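M32 carboxypeptidase (Chitinophagaceae bacterium, PDB 7A03) probably removes amino acids one at a time from the C-terminal ends of peptides, as a metal-dependent carboxypeptidase of family M32. Local coordinates at residues A[346-351]-A[394-399]; A[363-368]-A[388-393]. One frame throughout, in Å; residues are numbered along the deposited sequence. Where two conformers were deposited one is given.

Overall arrangement
Contact 1 joins two loops at the surface, 346-351 and 394-399. Contact 2 joins helices 358-374 and 382-394 and is buried. In sequence, both segments of contact 2 lie between those of contact 1. The two contacts are neighbours, with centres about 10 Å apart. Tyr390 is shared between them: its CD2 lies 3.8 Å from Val396 CG2, and its CE2 lies 3.4 Å from Leu348 O. Arg350 CB also packs against Arg365 NH2 at 3.6 Å. Asp408 pairs with both of these arginines. The HExxH pattern (His267, Glu268, His271) on helix 258-277 is probably the metal site, as in relatives; no metal is bound to it here, and it belongs to neither contact.

Contact 1. Residues A[346-351]-A[394-399]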
loop_
_atom_site.group_PDB
_atom_site.type_symbol
_atom_site.label_atom_id
_atom_site.label_comp_id
_atom_site.label_asym_id
_atom_site.label_seq_id
_atom_site.Cartn_x
_atom_site.Cartn_y
_atom_site.Cartn_z
ATOM N N PRO A 346 8.516 2.904 19.720
ATOM C CA PRO A 346 7.300 2.087 19.865
ATOM C C PRO A 346 6.109 2.976 20.197
ATOM O O PRO A 346 6.206 3.892 21.019
ATOM C CB PRO A 346 7.649 1.147 21.023
ATOM C CG PRO A 346 9.157 1.060 20.982
ATOM C CD PRO A 346 9.620 2.430 20.575
ATOM N N SER A 347 4.992 2.729 19.516
ATOM C CA SER A 347 3.818 3.577 19.661
ATOM C C SER A 347 2.559 2.757 19.385
ATOM O O SER A 347 2.621 1.586 18.999
ATOM C CB SER A 347 3.951 4.835 18.803
ATOM O OG SER A 347 4.022 4.506 17.427
ATOM N N LEU A 348 1.407 3.393 19.580
ATOM C CA LEU A 348 0.123 2.699 19.589
ATOM C C LEU A 348 -0.551 2.628 18.223
ATOM O O LEU A 348 -1.268 1.657 17.952
ATOM C CB LEU A 348 -0.822 3.386 20.579
ATOM C CG LEU A 348 -0.423 3.216 22.049
ATOM C CD1 LEU A 348 -1.066 4.280 22.919
ATOM C CD2 LEU A 348 -0.825 1.836 22.528
ATOM N N ILE A 349 -0.333 3.619 17.360
ATOM C CA ILE A 349 -1.095 3.791 16.126
ATOM C C ILE A 349 -0.223 3.409 14.940
ATOM O O ILE A 349 0.818 4.038 14.696
ATOM C CB ILE A 349 -1.615 5.228 15.977
ATOM C CG1 ILE A 349 -2.435 5.626 17.209
ATOM C CG2 ILE A 349 -2.413 5.373 14.678
ATOM C CD1 ILE A 349 -3.664 4.750 17.441
ATOM N N ARG A 350 -0.678 2.406 14.178
ATOM C CA ARG A 350 0.074 1.913 13.025
ATOM C C ARG A 350 0.376 3.020 12.024
ATOM O O ARG A 350 1.503 3.116 11.519
ATOM C CB ARG A 350 -0.693 0.771 12.358
ATOM C CG ARG A 350 -0.096 0.271 11.041
ATOM C CD ARG A 350 -1.034 -0.717 10.320
ATOM N NE ARG A 350 -2.322 -0.101 9.982
ATOM C CZ ARG A 350 -2.519 0.665 8.908
ATOM N NH1 ARG A 350 -1.529 0.896 8.063
ATOM N NH2 ARG A 350 -3.704 1.217 8.666
ATOM N N THR A 351 -0.613 3.866 11.715
ATOM C CA THR A 351 -0.408 4.870 10.674
ATOM C C THR A 351 0.590 5.949 11.070
ATOM O O THR A 351 1.050 6.685 10.192
ATOM C CB THR A 351 -1.738 5.502 10.242
ATOM O OG1 THR A 351 -2.383 6.079 11.389
ATOM C CG2 THR A 351 -2.644 4.443 9.603
ATOM N N LEU A 394 5.575 -4.629 21.446
ATOM C CA LEU A 394 5.969 -3.231 21.339
ATOM C C LEU A 394 6.207 -2.552 22.683
ATOM O O LEU A 394 6.709 -1.423 22.704
ATOM C CB LEU A 394 4.931 -2.444 20.523
ATOM C CG LEU A 394 5.025 -2.634 19.002
ATOM C CD1 LEU A 394 3.796 -2.084 18.286
ATOM C CD2 LEU A 394 6.295 -1.972 18.475
ATOM N N HIS A 395 5.887 -3.212 23.800
ATOM C CA HIS A 395 6.098 -2.641 25.133
ATOM C C HIS A 395 5.313 -1.346 25.334
ATOM O O HIS A 395 5.796 -0.391 25.949
ATOM C CB HIS A 395 7.585 -2.455 25.454
ATOM C CG HIS A 395 8.415 -3.671 25.183
ATOM N ND1 HIS A 395 8.191 -4.879 25.807
ATOM C CD2 HIS A 395 9.460 -3.867 24.346
ATOM C CE1 HIS A 395 9.065 -5.767 25.369
ATOM N NE2 HIS A 395 9.846 -5.179 24.481
ATOM N N VAL A 396 4.096 -1.306 24.798
ATOM C CA VAL A 396 3.182 -0.191 25.004
ATOM C C VAL A 396 1.896 -0.728 25.615
ATOM O O VAL A 396 1.523 -1.888 25.401
ATOM C CB VAL A 396 2.910 0.591 23.705
ATOM C CG1 VAL A 396 4.208 1.224 23.207
ATOM C CG2 VAL A 396 2.314 -0.329 22.657
ATOM N N GLU A 397 1.231 0.122 26.404
ATOM C CA GLU A 397 0.044 -0.253 27.177
ATOM C C GLU A 397 -1.141 0.511 26.603
ATOM O O GLU A 397 -1.321 1.700 26.885
ATOM C CB GLU A 397 0.219 0.044 28.668
ATOM C CG GLU A 397 1.282 -0.795 29.350
ATOM C CD GLU A 397 2.679 -0.410 28.914
ATOM O OE1 GLU A 397 3.009 0.796 28.967
ATOM O OE2 GLU A 397 3.437 -1.316 28.501
ATOM N N VAL A 398 -1.942 -0.180 25.799
ATOM C CA VAL A 398 -3.118 0.381 25.140
ATOM C C VAL A 398 -4.074 0.987 26.165
ATOM O O VAL A 398 -4.545 0.275 27.064
ATOM C CB VAL A 398 -3.821 -0.681 24.280
ATOM C CG1 VAL A 398 -5.114 -0.123 23.728
ATOM C CG2 VAL A 398 -2.912 -1.134 23.145
ATOM N N PRO A 399 -4.403 2.288 26.054
ATOM C CA PRO A 399 -5.191 2.953 27.103
ATOM C C PRO A 399 -6.698 2.878 26.893
ATOM O O PRO A 399 -7.463 2.993 27.854
ATOM C CB PRO A 399 -4.695 4.401 27.029
ATOM C CG PRO A 399 -4.358 4.588 25.574
ATOM C CD PRO A 399 -3.845 3.250 25.088
#
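Leu348 packs on Val396, Val398 and Pro399, and Pro346 on Leu394 and Val396; no hydrogen bond joins the two segments. The contact is between two loops at the surface. Their touching parts run at about 35° to each other.

The apolar contacts form two groups. In the first, Leu348 spreads its two methyls over residues 396-399. CD2 of Leu348 sits 3.8 Å from Val396 CG2 and 3.7 Å from Val398 CG2, so one methyl touches both valines. CD1 of Leu348 meets Pro399 CD tip to tip at 3.7 Å. The CG of Leu348 stands anti to its carbonyl carbon (chi1 -69°), which carries the branch point out to the valines and the proline. The second group centres on Pro346. Its CB lies 4.1 Å from Val396 CG1 and 4.2 Å from Leu394 CD2.

The remaining contacts involve backbone atoms. Pro346 CB comes to 3.2 Å from Leu394 O, near the end of the helix. Ser347 turns its side chain away and contributes backbone instead: its O lies 3.9 Å from Leu394 CD1. Val396 CG1 reaches the Pro346 carbonyl carbon.

The polar anchors are outside the pair. Gln407 bonds to both Leu348 O and Arg350 N. Arg350 forms a salt bridge to Asp408 and a cation-pi contact with Tyr422. Tyr390 backs Val396 and Val398 from helix 382-394.

His395, with positive phi, is the first residue to leave the helical conformation, and the chain then runs on alongside 346-348. With no hydrogen bond across it, the contact rests on apolar van der Waals packing. Methyls and proline rings hold the loops together here, while the polar bonds of 346-351 include those to Gln407, Asp408 and Tyr358.

Contact 2. Residues A[363-368]-A[388-393]; sequences MIRYEI and DYYRQY
The Tyr393 ring has Met363 CE, in one of that residue's two conformers, over one face, 3.8 Å from its centroid and 9° off the normal. CD of the adjacent Gln392 lies over the opposite face, toward the rim, and Tyr389 CD1 is at the edge. Met363 bends at chi3 to place CE there; SD stands farther above the same face, a Met-aromatic contact. Ile364 CD1 lies over one face of Tyr390, 4.1 Å from the centroid. At that ring's edge, Arg365 NH1 bonds to Tyr390 OH at 2.8 Å and NH2 to the same oxygen at 3.2 Å. This oxygen lies in the guanidinium plane, which is 60° from the ring plane; the NH2 bond is more bent.

Ile364 CG2 packs on Tyr389 CB at 3.6 Å. It, Ile368 CG1 and Glu367 CB all approach the Tyr389 ring obliquely from one side; the Glu367 carboxylate turns to Lys370.

The axes of segments 363-368 and 388-393 approach to 10.5 Å, with N-to-C directions 135° apart. Tyr390 OH also bonds to His361 ND1. The apolar packing is backed by a buried phenol oxygen with several partners, and Asp408, paired with Arg365 NE and Arg350, probably offsets part of the positive charge.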
loop_
_atom_site.group_PDB
_atom_site.type_symbol
_atom_site.label_atom_id
_atom_site.label_comp_id
_atom_site.label_asym_id
_atom_site.label_seq_id
_atom_site.Cartn_x
_atom_site.Cartn_y
_atom_site.Cartn_z
ATOM N N MET A 363 2.663 -7.375 12.054
ATOM C CA MET A 363 2.775 -8.746 12.525
ATOM C C MET A 363 1.622 -9.082 13.455
ATOM O O MET A 363 1.019 -10.163 13.349
ATOM C CB MET A 363 4.112 -8.938 13.229
ATOM C CG MET A 363 4.434 -10.379 13.553
ATOM S SD MET A 363 5.961 -10.471 14.486
ATOM C CE MET A 363 5.425 -9.801 16.057
ATOM N N ILE A 364 1.249 -8.132 14.321
ATOM C CA ILE A 364 0.183 -8.410 15.272
ATOM C C ILE A 364 -1.115 -8.651 14.521
ATOM O O ILE A 364 -1.808 -9.653 14.756
ATOM C CB ILE A 364 0.077 -7.275 16.304
ATOM C CG1 ILE A 364 1.282 -7.336 17.246
ATOM C CG2 ILE A 364 -1.235 -7.390 17.065
ATOM C CD1 ILE A 364 1.540 -6.049 17.981
ATOM N N ARG A 365 -1.394 -7.807 13.519
ATOM C CA ARG A 365 -2.614 -7.990 12.741
ATOM C C ARG A 365 -2.568 -9.321 12.005
ATOM O O ARG A 365 -3.560 -10.074 11.985
ATOM C CB ARG A 365 -2.810 -6.806 11.788
ATOM C CG ARG A 365 -3.221 -5.516 12.522
ATOM C CD ARG A 365 -2.792 -4.266 11.750
ATOM N NE ARG A 365 -3.201 -3.010 12.385
ATOM C CZ ARG A 365 -2.677 -2.523 13.516
ATOM N NH1 ARG A 365 -1.725 -3.183 14.157
ATOM N NH2 ARG A 365 -3.095 -1.362 14.010
ATOM N N TYR A 366 -1.385 -9.678 11.491
ATOM C CA TYR A 366 -1.276 -10.943 10.784
ATOM C C TYR A 366 -1.606 -12.096 11.721
ATOM O O TYR A 366 -2.468 -12.940 11.415
ATOM C CB TYR A 366 0.114 -11.061 10.150
ATOM C CG TYR A 366 0.473 -12.432 9.672
ATOM C CD1 TYR A 366 -0.043 -12.944 8.489
ATOM C CD2 TYR A 366 1.350 -13.221 10.405
ATOM C CE1 TYR A 366 0.285 -14.207 8.071
ATOM C CE2 TYR A 366 1.695 -14.500 9.977
ATOM C CZ TYR A 366 1.151 -14.976 8.801
ATOM O OH TYR A 366 1.468 -16.230 8.342
ATOM N N GLU A 367 -1.017 -12.091 12.924
ATOM C CA GLU A 367 -1.235 -13.244 13.788
ATOM C C GLU A 367 -2.696 -13.317 14.183
ATOM O O GLU A 367 -3.311 -14.396 14.136
ATOM C CB GLU A 367 -0.323 -13.224 15.018
ATOM C CG GLU A 367 1.171 -13.120 14.709
ATOM C CD GLU A 367 1.758 -14.343 14.010
ATOM O OE1 GLU A 367 1.133 -15.427 14.032
ATOM O OE2 GLU A 367 2.865 -14.215 13.438
ATOM N N ILE A 368 -3.297 -12.157 14.452
ATOM C CA ILE A 368 -4.686 -12.151 14.878
ATOM C C ILE A 368 -5.567 -12.633 13.744
ATOM O O ILE A 368 -6.422 -13.511 13.935
ATOM C CB ILE A 368 -5.080 -10.756 15.390
ATOM C CG1 ILE A 368 -4.518 -10.545 16.793
ATOM C CG2 ILE A 368 -6.598 -10.571 15.353
ATOM C CD1 ILE A 368 -4.632 -9.137 17.280
ATOM N N ASP A 388 -2.675 -7.394 24.710
ATOM C CA ASP A 388 -1.589 -8.279 25.120
ATOM C C ASP A 388 -0.509 -8.356 24.049
ATOM O O ASP A 388 0.688 -8.309 24.363
ATOM C CB ASP A 388 -2.133 -9.673 25.429
ATOM C CG ASP A 388 -2.943 -9.714 26.708
ATOM O OD1 ASP A 388 -2.868 -8.753 27.510
ATOM O OD2 ASP A 388 -3.665 -10.715 26.906
ATOM N N TYR A 389 -0.916 -8.477 22.778
ATOM C CA TYR A 389 0.057 -8.491 21.685
ATOM C C TYR A 389 0.873 -7.202 21.672
ATOM O O TYR A 389 2.108 -7.222 21.532
ATOM C CB TYR A 389 -0.682 -8.666 20.349
ATOM C CG TYR A 389 -0.816 -10.099 19.851
ATOM C CD1 TYR A 389 0.270 -10.775 19.314
ATOM C CD2 TYR A 389 -2.037 -10.762 19.901
ATOM C CE1 TYR A 389 0.149 -12.079 18.855
ATOM C CE2 TYR A 389 -2.167 -12.069 19.442
ATOM C CZ TYR A 389 -1.067 -12.718 18.923
ATOM O OH TYR A 389 -1.189 -14.009 18.463
ATOM N N TYR A 390 0.194 -6.065 21.818
ATOM C CA TYR A 390 0.899 -4.790 21.798
ATOM C C TYR A 390 1.879 -4.672 22.958
ATOM O O TYR A 390 2.999 -4.175 22.785
ATOM C CB TYR A 390 -0.089 -3.628 21.787
ATOM C CG TYR A 390 -0.345 -3.136 20.387
ATOM C CD1 TYR A 390 -1.100 -3.885 19.500
ATOM C CD2 TYR A 390 0.193 -1.933 19.938
ATOM C CE1 TYR A 390 -1.335 -3.444 18.194
ATOM C CE2 TYR A 390 -0.024 -1.484 18.638
ATOM C CZ TYR A 390 -0.805 -2.244 17.771
ATOM O OH TYR A 390 -1.034 -1.806 16.471
ATOM N N ARG A 391 1.486 -5.125 24.147
ATOM C CA ARG A 391 2.410 -5.032 25.268
ATOM C C ARG A 391 3.590 -5.973 25.081
ATOM O O ARG A 391 4.738 -5.601 25.356
ATOM C CB ARG A 391 1.695 -5.335 26.579
ATOM C CG ARG A 391 2.599 -5.196 27.781
ATOM C CD ARG A 391 1.785 -4.977 29.018
ATOM N NE ARG A 391 2.614 -4.658 30.169
ATOM C CZ ARG A 391 2.125 -4.503 31.391
ATOM N NH1 ARG A 391 0.821 -4.644 31.590
ATOM N NH2 ARG A 391 2.924 -4.207 32.406
ATOM N N GLN A 392 3.328 -7.194 24.615
ATOM C CA GLN A 392 4.383 -8.196 24.498
ATOM C C GLN A 392 5.438 -7.766 23.489
ATOM O O GLN A 392 6.644 -7.837 23.766
ATOM C CB GLN A 392 3.770 -9.539 24.100
ATOM C CG GLN A 392 4.800 -10.617 23.810
ATOM C CD GLN A 392 4.177 -11.934 23.394
ATOM O OE1 GLN A 392 2.959 -12.111 23.461
ATOM N NE2 GLN A 392 5.014 -12.866 22.958
ATOM N N TYR A 393 5.009 -7.307 22.312
ATOM C CA TYR A 393 5.955 -7.056 21.227
ATOM C C TYR A 393 6.414 -5.609 21.105
ATOM O O TYR A 393 7.553 -5.374 20.684
ATOM C CB TYR A 393 5.371 -7.532 19.892
ATOM C CG TYR A 393 5.262 -9.041 19.833
ATOM C CD1 TYR A 393 6.401 -9.837 19.819
ATOM C CD2 TYR A 393 4.021 -9.670 19.822
ATOM C CE1 TYR A 393 6.311 -11.221 19.778
ATOM C CE2 TYR A 393 3.920 -11.051 19.779
ATOM C CZ TYR A 393 5.070 -11.818 19.762
ATOM O OH TYR A 393 4.978 -13.189 19.720
#